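Local coordinates for protein formimidoylglutamase (Bacillus subtilis, PDB 3M1R) that hydrolyses N-formimidoyl-L-glutamate to L-glutamate and formamide, a manganese-dependent step of histidine degradation, at residues D[175-180]-D[201-206]; D[21-26]-D[79-84]; D[289-294]-D[299-304]; D[63-68]-D[90-95]. All coordinates share one frame; numbering follows the deposited sequence.

Contact 1 (D[175-180]-D[201-206]); sequences LLDEEI and EAYAKK
Tyr203 carries CG opposite its backbone N (chi1 170°), while Asp177 sets CG opposite its own carbonyl carbon (chi1 -77°), and these two turns bring a phenol and a carboxylate together between two helices. The bond is short: Tyr203 OH donates to Asp177 OD1 over 2.6 Å. The acceptor oxygen lies in the plane of the ring, at its edge, yet the hydroxyl meets it from well above the carboxylate plane; the planes of ring and carboxylate are 79° apart. Helices 171-178 and 198-206 follow each other in the alpha/beta fold of the arginase family, with sheet strand 186-191 between them in the chain. Their backbones stay apart here, with CA of Leu176 9.1 Å from CA of Ala204, and the long tyrosine spans the interval. Leu176 adds an apolar flank: its CB lies 3.4 Å from Tyr203 OH, and its CD2 approaches the ring edge 4.3 Å from Tyr203 CE2. A phenylalanine in place of Tyr203 would lack the hydroxyl and would probably leave Asp177 OD1 without this donor, the carboxylate then free to turn. Beyond the two segments, His207 stacks with the tyrosine ring and Arg173 makes a cation-pi contact with it.

Contact 2 (D[21-26]-D[79-84]); sequences DVTKMS and GEHVVS
Thr23 lays its methyl over one face of the His81 imidazole, a CH-pi contact in which Thr23 CG2 stands 4.2 Å from the ring centroid and 21° off the ring normal. The methyl is displaced toward the rim, and the rest of the threonine follows the same border of the ring: Thr23 CB is 3.7 Å from His81 NE2, and Thr23 OG1 is 3.6 Å from His81 CE1. The threonine side chain stands roughly perpendicular to that of the histidine. With CG2 opposite the backbone N, Thr23 presents its methyl, rather than its hydroxyl, to the ring face. Farther along, selenomethionine Met25 is bent at both chi2 (-61°) and chi3 (-73°), which curls its end toward the valines; SE lies 4.2 Å from Val82 CG2, while the terminal CE of Met25 reaches Val83 CG2 at 4.0 Å. No hydrogen bond joins the two segments directly. They are tied through a shared neighbour instead, since the backbones of Thr23 and Val82 both bond to that of Ala73. Outside this shell, Leu313 of helix 300-318 touches both Met25 and Val82, and Gln198 and Phe194 of the third subunit pack on His81 and Val82. Segment 79-84 enters from a small antiparallel hairpin of strands 74-75 and 80-81, in which Gly79, with positive phi, and Glu80 both face Ser75: a G1 beta bulge.

Contact 3 (D[289-294]-D[299-304]); sequences VEVDPT and DMTSRA
Val291, in the beta-alpha connection leaving the end of sheet strand 283-289, meets Thr301 and Ser302 in the first turn of helix 300-318. Its two methyls divide the work: Val291 CG1 lies 3.6 Å from Ser302 OG, and Val291 CG2 lies 4.2 Å from Thr301 CG2. The valine and threonine side chains run alongside each other, pointing opposite ways. Neither hydroxyl depends on the valine, for Ser302 OG bonds to Thr63 OG1 and Thr301 OG1 to Asp296 and to the backbone N of Gly256. This connection belongs to the metal-bearing end of the arginase fold: the side chain of Val291 is about 8 Å from that of Asp245, which coordinates both calcium ions bound in the crystal, where manganese is the natural cofactor. The loop contains an Asx turn. Asp292 OD1 takes two donors from one face of its carboxylate, Thr294 N at 3.0 Å on the anti side and Thr294 OG1 at 2.7 Å on the syn side. Asp299 holds the N-cap position of the helix but makes no capping bond with its side chain, which turns to a salt bridge, Arg303 NE to Asp299 OD1 at 2.7 Å, nearly flat in the guanidinium plane and fairly straight (159°). Arg303 NH2 also bonds to Ile260 O of the third subunit.

Contact 4 (D[63-68]-D[90-95]); sequences TIRQAL and LGDIDI
Asp92 OD1 is gripped by two nitrogens of Arg65, NH1 at 2.9 Å and NH2 at 3.0 Å, so that both ends of the guanidinium fork converge on one oxygen. Sharing a single acceptor bends both bonds, to 141° at NH1 and 136° at NH2. NH1 uses the syn lone pair of the oxygen, whereas NH2 comes from above the carboxylate plane; guanidinium and carboxylate are turned 54° against each other. Arg65 gets there by an extended chain from CG to NE, long enough to bridge a backbone separation of 11.1 Å between CA of Arg65 and CA of Gly91. Its NH2 also lies 3.0 Å from Gly91 O, near the guanidinium plane. Another carboxylate, that of Asp89, pairs with NE, and this second charge probably helps to fix the rotation of the buried arginine. A leucine in place of Arg65 would remove all three nitrogens and would probably leave the buried Asp92 and its neighbour Asp89 without their positive mate. The other oxygen, Asp92 OD2, accepts from Gly14 N of the fourth subunit. The salt bridge thus ties helix 60-69 to strand 87-93 beside strand 39-45, while Ile64 and Leu68 of that helix pack on helix 300-318, and Asp92 and Ile93 pair antiparallel with a strand of the fourth subunit, carrying the sheet across the interface.

In the fold
Along the chain contact 2 opens first and crosses contact 4, their segments alternating; contact 1 follows, and contact 3 comes last. Contacts 2, 3 and 4 gather around helix 60-69 and helix 300-318. Contacts 3 and 4 have centres 13 Å apart and touch through Ser302 and Thr63, while contacts 2 and 4, with centres 20 Å apart, meet where Met25 packs on Leu68. Contact 1 lies across the chain's centre from contacts 2 and 4, its centre 42 Å from that of contact 2. The contacts are thus spread toward both ends of the central parallel sheet, with contact 3 nearest the metal site, and contacts 2 and 3 both reach the third subunit, contact 4 the fourth.

Contact 1 (D[175-180]-D[201-206])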
loop_
_atom_site.group_PDB
_atom_site.type_symbol
_atom_site.label_atom_id
_atom_site.label_comp_id
_atom_site.label_asym_id
_atom_site.label_seq_id
_atom_site.Cartn_x
_atom_site.Cartn_y
_atom_site.Cartn_z
ATOM N N LEU D 175 13.914 19.517 30.744
ATOM C CA LEU D 175 15.341 19.729 30.943
ATOM C C LEU D 175 15.622 21.153 31.439
ATOM O O LEU D 175 16.268 21.325 32.462
ATOM C CB LEU D 175 16.130 19.411 29.664
ATOM C CG LEU D 175 16.157 17.941 29.252
ATOM C CD1 LEU D 175 16.430 17.792 27.765
ATOM C CD2 LEU D 175 17.168 17.146 30.066
ATOM N N LEU D 176 15.126 22.165 30.726
ATOM C CA LEU D 176 15.334 23.564 31.130
ATOM C C LEU D 176 14.786 23.889 32.527
ATOM O O LEU D 176 15.496 24.449 33.379
ATOM C CB LEU D 176 14.717 24.521 30.110
ATOM C CG LEU D 176 15.612 25.056 28.995
ATOM C CD1 LEU D 176 17.029 24.579 29.176
ATOM C CD2 LEU D 176 15.095 24.640 27.656
ATOM N N ASP D 177 13.527 23.533 32.762
ATOM C CA ASP D 177 12.885 23.823 34.042
ATOM C C ASP D 177 13.659 23.213 35.211
ATOM O O ASP D 177 13.823 23.846 36.254
ATOM C CB ASP D 177 11.429 23.339 34.048
ATOM C CG ASP D 177 10.492 24.269 33.274
ATOM O OD1 ASP D 177 10.901 25.407 32.962
ATOM O OD2 ASP D 177 9.338 23.868 32.993
ATOM N N GLU D 178 14.148 21.990 35.023
ATOM C CA GLU D 178 14.777 21.256 36.113
ATOM C C GLU D 178 16.264 21.587 36.235
ATOM O O GLU D 178 16.946 21.109 37.142
ATOM C CB GLU D 178 14.547 19.756 35.936
ATOM C CG GLU D 178 13.074 19.379 36.016
ATOM C CD GLU D 178 12.811 17.920 35.697
ATOM O OE1 GLU D 178 13.763 17.113 35.761
ATOM O OE2 GLU D 178 11.647 17.584 35.385
ATOM N N GLU D 179 16.744 22.412 35.306
ATOM C CA GLU D 179 18.128 22.878 35.278
ATOM C C GLU D 179 19.137 21.770 35.011
ATOM O O GLU D 179 20.276 21.833 35.468
ATOM C CB GLU D 179 18.474 23.599 36.572
ATOM C CG GLU D 179 17.468 24.653 36.954
ATOM C CD GLU D 179 17.936 25.476 38.122
ATOM O OE1 GLU D 179 17.340 25.348 39.212
ATOM O OE2 GLU D 179 18.908 26.241 37.945
ATOM N N ILE D 180 18.720 20.761 34.254
ATOM C CA ILE D 180 19.612 19.667 33.903
ATOM C C ILE D 180 20.649 20.174 32.907
ATOM O O ILE D 180 21.829 19.850 33.004
ATOM C CB ILE D 180 18.825 18.465 33.354
ATOM C CG1 ILE D 180 17.875 17.940 34.438
ATOM C CG2 ILE D 180 19.772 17.364 32.885
ATOM C CD1 ILE D 180 16.801 16.984 33.932
ATOM N N GLU D 201 8.010 29.587 21.468
ATOM C CA GLU D 201 9.146 30.357 20.982
ATOM C C GLU D 201 9.551 31.343 22.060
ATOM O O GLU D 201 10.736 31.515 22.338
ATOM C CB GLU D 201 8.784 31.103 19.699
ATOM C CG GLU D 201 9.903 31.933 19.112
ATOM C CD GLU D 201 9.400 32.911 18.067
ATOM O OE1 GLU D 201 9.628 32.680 16.865
ATOM O OE2 GLU D 201 8.762 33.916 18.445
ATOM N N ALA D 202 8.562 31.986 22.679
ATOM C CA ALA D 202 8.856 32.915 23.763
ATOM C C ALA D 202 9.557 32.198 24.913
ATOM O O ALA D 202 10.485 32.733 25.516
ATOM C CB ALA D 202 7.574 33.607 24.265
ATOM N N TYR D 203 9.112 30.985 25.219
ATOM C CA TYR D 203 9.668 30.260 26.351
ATOM C C TYR D 203 11.134 29.898 26.129
ATOM O O TYR D 203 11.916 29.867 27.074
ATOM C CB TYR D 203 8.862 28.996 26.641
ATOM C CG TYR D 203 9.545 28.094 27.639
ATOM C CD1 TYR D 203 9.186 28.110 28.983
ATOM C CD2 TYR D 203 10.570 27.239 27.242
ATOM C CE1 TYR D 203 9.820 27.287 29.902
ATOM C CE2 TYR D 203 11.212 26.418 28.152
ATOM C CZ TYR D 203 10.832 26.445 29.479
ATOM O OH TYR D 203 11.465 25.622 30.384
ATOM N N ALA D 204 11.496 29.614 24.879
ATOM C CA ALA D 204 12.877 29.287 24.541
ATOM C C ALA D 204 13.756 30.527 24.553
ATOM O O ALA D 204 14.956 30.448 24.811
ATOM C CB ALA D 204 12.951 28.585 23.181
ATOM N N LYS D 205 13.159 31.676 24.269
ATOM C CA LYS D 205 13.909 32.921 24.277
ATOM C C LYS D 205 14.185 33.383 25.703
ATOM O O LYS D 205 15.288 33.804 26.023
ATOM C CB LYS D 205 13.188 34.003 23.468
ATOM C CG LYS D 205 13.192 33.712 21.970
ATOM C CD LYS D 205 12.783 34.926 21.161
ATOM C CE LYS D 205 12.924 34.668 19.665
ATOM N NZ LYS D 205 12.636 35.905 18.875
ATOM N N LYS D 206 13.179 33.277 26.560
ATOM C CA LYS D 206 13.324 33.632 27.964
ATOM C C LYS D 206 14.540 32.897 28.506
ATOM O O LYS D 206 15.368 33.459 29.233
ATOM C CB LYS D 206 12.078 33.195 28.739
ATOM C CG LYS D 206 11.692 34.093 29.894
ATOM C CD LYS D 206 10.624 35.111 29.480
ATOM C CE LYS D 206 9.345 34.430 28.974
ATOM N NZ LYS D 206 8.246 35.399 28.650
#

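Contact 2 (D[21-26]-D[79-84])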
loop_
_atom_site.group_PDB
_atom_site.type_symbol
_atom_site.label_atom_id
_atom_site.label_comp_id
_atom_site.label_asym_id
_atom_site.label_seq_id
_atom_site.Cartn_x
_atom_site.Cartn_y
_atom_site.Cartn_z
ATOM N N ASP D 21 34.589 -10.351 -0.151
ATOM C CA ASP D 21 35.372 -9.148 -0.404
ATOM C C ASP D 21 34.676 -7.924 0.192
ATOM O O ASP D 21 35.151 -6.790 0.081
ATOM C CB ASP D 21 35.589 -8.966 -1.910
ATOM C CG ASP D 21 36.510 -10.026 -2.502
ATOM O OD1 ASP D 21 36.236 -10.503 -3.630
ATOM O OD2 ASP D 21 37.507 -10.377 -1.833
ATOM N N VAL D 22 33.543 -8.166 0.830
ATOM C CA VAL D 22 32.756 -7.080 1.401
ATOM C C VAL D 22 32.809 -7.095 2.918
ATOM O O VAL D 22 32.815 -8.160 3.544
ATOM C CB VAL D 22 31.288 -7.174 0.937
ATOM C CG1 VAL D 22 30.428 -6.060 1.551
ATOM C CG2 VAL D 22 31.240 -7.126 -0.573
ATOM N N THR D 23 32.873 -5.907 3.502
ATOM C CA THR D 23 32.685 -5.770 4.936
ATOM C C THR D 23 31.541 -4.812 5.193
ATOM O O THR D 23 31.676 -3.611 4.961
ATOM C CB THR D 23 33.906 -5.215 5.659
ATOM O OG1 THR D 23 35.000 -6.132 5.529
ATOM C CG2 THR D 23 33.564 -5.042 7.136
ATOM N N LYS D 24 30.428 -5.357 5.679
ATOM C CA LYS D 24 29.246 -4.576 6.012
ATOM C C LYS D 24 29.177 -4.428 7.518
ATOM O O LYS D 24 29.885 -5.135 8.236
ATOM C CB LYS D 24 27.995 -5.277 5.480
ATOM C CG LYS D 24 28.001 -5.393 3.967
ATOM C CD LYS D 24 26.731 -6.008 3.437
ATOM C CE LYS D 24 26.507 -7.401 4.021
ATOM N NZ LYS D 24 25.169 -7.972 3.643
HETATM N N MSE D 25 28.333 -3.516 8.000
HETATM C CA MSE D 25 28.250 -3.284 9.429
HETATM C C MSE D 25 27.878 -4.575 10.153
HETATM O O MSE D 25 28.288 -4.806 11.291
HETATM C CB MSE D 25 27.261 -2.155 9.744
HETATM C CG MSE D 25 27.786 -0.777 9.367
HETATM SE SE MSE D 25 29.444 -0.278 10.329
HETATM C CE MSE D 25 28.654 0.037 12.094
ATOM N N SER D 26 27.108 -5.426 9.484
ATOM C CA SER D 26 26.730 -6.706 10.079
ATOM C C SER D 26 27.939 -7.569 10.447
ATOM O O SER D 26 27.843 -8.426 11.315
ATOM C CB SER D 26 25.840 -7.488 9.138
ATOM O OG SER D 26 26.357 -7.427 7.829
ATOM N N GLY D 79 39.399 5.868 3.447
ATOM C CA GLY D 79 40.209 4.763 2.981
ATOM C C GLY D 79 40.244 3.645 4.006
ATOM O O GLY D 79 41.201 2.871 4.065
ATOM N N GLU D 80 39.194 3.559 4.819
ATOM C CA GLU D 80 39.096 2.504 5.813
ATOM C C GLU D 80 37.694 2.384 6.399
ATOM O O GLU D 80 36.844 3.262 6.219
ATOM C CB GLU D 80 40.100 2.755 6.937
ATOM C CG GLU D 80 40.042 4.167 7.481
ATOM C CD GLU D 80 41.017 4.391 8.613
ATOM O OE1 GLU D 80 41.524 3.393 9.171
ATOM O OE2 GLU D 80 41.272 5.568 8.948
ATOM N N HIS D 81 37.457 1.289 7.110
ATOM C CA HIS D 81 36.184 1.101 7.781
ATOM C C HIS D 81 35.993 2.114 8.914
ATOM O O HIS D 81 36.972 2.576 9.520
ATOM C CB HIS D 81 36.080 -0.335 8.269
ATOM C CG HIS D 81 36.295 -1.339 7.183
ATOM N ND1 HIS D 81 36.862 -2.573 7.406
ATOM C CD2 HIS D 81 36.032 -1.278 5.856
ATOM C CE1 HIS D 81 36.931 -3.234 6.265
ATOM N NE2 HIS D 81 36.435 -2.471 5.308
ATOM N N VAL D 82 34.739 2.474 9.186
ATOM C CA VAL D 82 34.446 3.469 10.222
ATOM C C VAL D 82 34.491 2.861 11.610
ATOM O O VAL D 82 34.549 3.579 12.600
ATOM C CB VAL D 82 33.069 4.140 10.034
ATOM C CG1 VAL D 82 33.059 5.024 8.793
ATOM C CG2 VAL D 82 31.959 3.090 10.005
ATOM N N VAL D 83 34.429 1.535 11.679
ATOM C CA VAL D 83 34.667 0.826 12.927
ATOM C C VAL D 83 35.978 0.065 12.781
ATOM O O VAL D 83 36.113 -0.793 11.905
ATOM C CB VAL D 83 33.530 -0.149 13.241
ATOM C CG1 VAL D 83 33.910 -1.061 14.389
ATOM C CG2 VAL D 83 32.271 0.619 13.574
ATOM N N SER D 84 36.955 0.385 13.621
ATOM C CA SER D 84 38.260 -0.266 13.525
ATOM C C SER D 84 38.229 -1.687 14.083
ATOM O O SER D 84 38.715 -2.620 13.448
ATOM C CB SER D 84 39.340 0.574 14.211
ATOM O OG SER D 84 38.862 1.121 15.426
#

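Contact 3 (D[289-294]-D[299-304])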
loop_
_atom_site.group_PDB
_atom_site.type_symbol
_atom_site.label_atom_id
_atom_site.label_comp_id
_atom_site.label_asym_id
_atom_site.label_seq_id
_atom_site.Cartn_x
_atom_site.Cartn_y
_atom_site.Cartn_z
ATOM N N VAL D 289 15.814 10.325 16.918
ATOM C CA VAL D 289 14.424 10.156 17.288
ATOM C C VAL D 289 13.485 10.467 16.135
ATOM O O VAL D 289 13.882 11.047 15.118
ATOM C CB VAL D 289 14.035 11.033 18.516
ATOM C CG1 VAL D 289 14.767 10.571 19.755
ATOM C CG2 VAL D 289 14.312 12.513 18.237
ATOM N N GLU D 290 12.244 10.026 16.319
ATOM C CA GLU D 290 11.107 10.382 15.486
ATOM C C GLU D 290 11.077 9.699 14.123
ATOM O O GLU D 290 10.368 10.127 13.220
ATOM C CB GLU D 290 10.941 11.908 15.402
ATOM C CG GLU D 290 10.536 12.531 16.750
ATOM C CD GLU D 290 9.102 12.141 17.226
ATOM O OE1 GLU D 290 8.929 11.721 18.393
ATOM O OE2 GLU D 290 8.137 12.275 16.445
ATOM N N VAL D 291 11.812 8.604 13.987
ATOM C CA VAL D 291 11.617 7.740 12.829
ATOM C C VAL D 291 10.416 6.816 13.047
ATOM O O VAL D 291 10.338 6.120 14.056
ATOM C CB VAL D 291 12.872 6.916 12.542
ATOM C CG1 VAL D 291 12.626 5.919 11.407
ATOM C CG2 VAL D 291 14.026 7.850 12.212
ATOM N N ASP D 292 9.482 6.793 12.100
ATOM C CA ASP D 292 8.335 5.899 12.227
ATOM C C ASP D 292 8.225 4.971 11.005
ATOM O O ASP D 292 7.686 5.334 9.965
ATOM C CB ASP D 292 7.046 6.700 12.462
ATOM C CG ASP D 292 5.831 5.806 12.797
ATOM O OD1 ASP D 292 5.898 4.575 12.579
ATOM O OD2 ASP D 292 4.804 6.354 13.273
ATOM N N PRO D 293 8.744 3.761 11.139
ATOM C CA PRO D 293 8.727 2.790 10.048
ATOM C C PRO D 293 7.327 2.521 9.492
ATOM O O PRO D 293 7.240 2.212 8.305
ATOM C CB PRO D 293 9.246 1.513 10.716
ATOM C CG PRO D 293 9.966 1.972 11.930
ATOM C CD PRO D 293 9.303 3.203 12.384
ATOM N N THR D 294 6.266 2.597 10.310
ATOM C CA THR D 294 4.903 2.302 9.817
ATOM C C THR D 294 4.385 3.429 8.935
ATOM O O THR D 294 3.386 3.281 8.245
ATOM C CB THR D 294 3.882 2.089 10.966
ATOM O OG1 THR D 294 3.694 3.321 11.692
ATOM C CG2 THR D 294 4.373 1.042 11.912
ATOM N N ASP D 299 11.913 1.700 3.513
ATOM C CA ASP D 299 12.538 2.078 4.786
ATOM C C ASP D 299 13.493 3.265 4.611
ATOM O O ASP D 299 14.506 3.358 5.296
ATOM C CB ASP D 299 13.278 0.894 5.429
ATOM C CG ASP D 299 14.454 0.383 4.576
ATOM O OD1 ASP D 299 14.499 0.674 3.360
ATOM O OD2 ASP D 299 15.336 -0.327 5.120
HETATM N N MSE D 300 13.134 4.159 3.700
HETATM C CA MSE D 300 13.936 5.325 3.347
HETATM C C MSE D 300 14.415 6.098 4.538
HETATM O O MSE D 300 15.540 6.575 4.541
HETATM C CB MSE D 300 13.124 6.309 2.523
HETATM C CG MSE D 300 13.071 6.007 1.034
HETATM SE SE MSE D 300 11.871 7.290 0.142
HETATM C CE MSE D 300 12.794 8.945 0.636
ATOM N N THR D 301 13.534 6.280 5.517
ATOM C CA THR D 301 13.837 7.131 6.646
ATOM C C THR D 301 14.719 6.392 7.647
ATOM O O THR D 301 15.552 6.999 8.297
ATOM C CB THR D 301 12.555 7.706 7.308
ATOM O OG1 THR D 301 11.707 8.277 6.292
ATOM C CG2 THR D 301 12.941 8.804 8.295
ATOM N N SER D 302 14.561 5.076 7.738
ATOM C CA SER D 302 15.466 4.278 8.548
ATOM C C SER D 302 16.847 4.218 7.869
ATOM O O SER D 302 17.858 4.209 8.559
ATOM C CB SER D 302 14.894 2.876 8.818
ATOM O OG SER D 302 13.713 2.951 9.613
ATOM N N ARG D 303 16.898 4.197 6.532
ATOM C CA ARG D 303 18.202 4.222 5.839
ATOM C C ARG D 303 18.902 5.565 6.079
ATOM O O ARG D 303 20.104 5.598 6.360
ATOM C CB ARG D 303 18.083 3.955 4.327
ATOM C CG ARG D 303 17.731 2.513 3.952
ATOM C CD ARG D 303 17.355 2.351 2.479
ATOM N NE ARG D 303 16.957 0.974 2.188
ATOM C CZ ARG D 303 17.659 0.133 1.429
ATOM N NH1 ARG D 303 17.239 -1.105 1.235
ATOM N NH2 ARG D 303 18.780 0.527 0.844
ATOM N N ALA D 304 18.144 6.659 5.953
ATOM C CA ALA D 304 18.649 8.003 6.238
ATOM C C ALA D 304 19.223 8.071 7.650
ATOM O O ALA D 304 20.297 8.634 7.874
ATOM C CB ALA D 304 17.549 9.023 6.083
#

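Contact 4 (D[63-68]-D[90-95])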
loop_
_atom_site.group_PDB
_atom_site.type_symbol
_atom_site.label_atom_id
_atom_site.label_comp_id
_atom_site.label_asym_id
_atom_site.label_seq_id
_atom_site.Cartn_x
_atom_site.Cartn_y
_atom_site.Cartn_z
ATOM N N THR D 63 14.405 -1.334 12.707
ATOM C CA THR D 63 14.571 -1.027 11.288
ATOM C C THR D 63 15.823 -0.223 11.014
ATOM O O THR D 63 16.452 -0.418 9.987
ATOM C CB THR D 63 13.343 -0.338 10.655
ATOM O OG1 THR D 63 13.113 0.941 11.279
ATOM C CG2 THR D 63 12.117 -1.232 10.817
ATOM N N ILE D 64 16.190 0.674 11.923
ATOM C CA ILE D 64 17.462 1.376 11.765
ATOM C C ILE D 64 18.625 0.383 11.881
ATOM O O ILE D 64 19.610 0.498 11.163
ATOM C CB ILE D 64 17.646 2.533 12.771
ATOM C CG1 ILE D 64 16.553 3.603 12.560
ATOM C CG2 ILE D 64 19.066 3.148 12.630
ATOM C CD1 ILE D 64 16.434 4.644 13.694
ATOM N N ARG D 65 18.518 -0.593 12.775
ATOM C CA ARG D 65 19.611 -1.587 12.898
ATOM C C ARG D 65 19.727 -2.363 11.603
ATOM O O ARG D 65 20.813 -2.627 11.127
ATOM C CB ARG D 65 19.360 -2.578 14.039
ATOM C CG ARG D 65 19.649 -2.074 15.474
ATOM C CD ARG D 65 19.414 -3.211 16.484
ATOM N NE ARG D 65 19.876 -2.898 17.834
ATOM C CZ ARG D 65 19.089 -2.456 18.812
ATOM N NH1 ARG D 65 17.790 -2.267 18.600
ATOM N NH2 ARG D 65 19.605 -2.197 20.004
ATOM N N GLN D 66 18.585 -2.703 11.017
ATOM C CA GLN D 66 18.582 -3.504 9.820
ATOM C C GLN D 66 19.221 -2.723 8.678
ATOM O O GLN D 66 20.022 -3.280 7.924
ATOM C CB GLN D 66 17.159 -3.933 9.480
ATOM C CG GLN D 66 17.048 -5.322 8.888
ATOM C CD GLN D 66 15.639 -5.625 8.385
ATOM O OE1 GLN D 66 14.689 -4.899 8.684
ATOM N NE2 GLN D 66 15.502 -6.701 7.617
ATOM N N ALA D 67 18.878 -1.438 8.550
ATOM C CA ALA D 67 19.452 -0.595 7.499
ATOM C C ALA D 67 20.955 -0.448 7.727
ATOM O O ALA D 67 21.749 -0.490 6.782
ATOM C CB ALA D 67 18.801 0.774 7.466
ATOM N N LEU D 68 21.337 -0.281 8.987
ATOM C CA LEU D 68 22.744 -0.107 9.324
ATOM C C LEU D 68 23.522 -1.386 8.992
ATOM O O LEU D 68 24.494 -1.341 8.266
ATOM C CB LEU D 68 22.918 0.278 10.797
ATOM C CG LEU D 68 24.368 0.530 11.234
ATOM C CD1 LEU D 68 24.899 1.758 10.520
ATOM C CD2 LEU D 68 24.461 0.731 12.741
ATOM N N LEU D 90 24.347 -3.051 22.702
ATOM C CA LEU D 90 24.110 -3.295 24.120
ATOM C C LEU D 90 22.760 -3.961 24.384
ATOM O O LEU D 90 22.569 -4.612 25.421
ATOM C CB LEU D 90 24.227 -1.990 24.907
ATOM C CG LEU D 90 25.511 -1.201 24.667
ATOM C CD1 LEU D 90 25.655 -0.136 25.743
ATOM C CD2 LEU D 90 26.710 -2.133 24.654
ATOM N N GLY D 91 21.835 -3.805 23.437
ATOM C CA GLY D 91 20.481 -4.294 23.600
ATOM C C GLY D 91 19.470 -3.163 23.532
ATOM O O GLY D 91 19.774 -2.072 23.046
ATOM N N ASP D 92 18.257 -3.433 24.010
ATOM C CA ASP D 92 17.215 -2.426 24.096
ATOM C C ASP D 92 16.886 -2.158 25.569
ATOM O O ASP D 92 16.866 -3.077 26.403
ATOM C CB ASP D 92 15.951 -2.899 23.381
ATOM C CG ASP D 92 16.070 -2.851 21.861
ATOM O OD1 ASP D 92 16.921 -2.103 21.334
ATOM O OD2 ASP D 92 15.278 -3.552 21.195
ATOM N N ILE D 93 16.625 -0.897 25.886
ATOM C CA ILE D 93 16.152 -0.560 27.205
ATOM C C ILE D 93 14.734 -1.029 27.321
ATOM O O ILE D 93 13.901 -0.741 26.460
ATOM C CB ILE D 93 16.226 0.928 27.465
ATOM C CG1 ILE D 93 17.685 1.368 27.407
ATOM C CG2 ILE D 93 15.629 1.246 28.828
ATOM C CD1 ILE D 93 17.868 2.849 27.324
ATOM N N ASP D 94 14.456 -1.775 28.382
ATOM C CA ASP D 94 13.115 -2.302 28.595
ATOM C C ASP D 94 12.072 -1.187 28.713
ATOM O O ASP D 94 12.254 -0.220 29.451
ATOM C CB ASP D 94 13.078 -3.187 29.833
ATOM C CG ASP D 94 11.697 -3.697 30.123
ATOM O OD1 ASP D 94 11.259 -4.634 29.430
ATOM O OD2 ASP D 94 11.040 -3.145 31.028
ATOM N N ILE D 95 10.971 -1.329 27.987
ATOM C CA ILE D 95 9.928 -0.318 28.013
ATOM C C ILE D 95 8.647 -0.908 28.590
ATOM O O ILE D 95 8.201 -1.980 28.177
ATOM C CB ILE D 95 9.639 0.239 26.599
ATOM C CG1 ILE D 95 10.901 0.837 25.981
ATOM C CG2 ILE D 95 8.495 1.274 26.644
ATOM C CD1 ILE D 95 11.538 1.928 26.807
#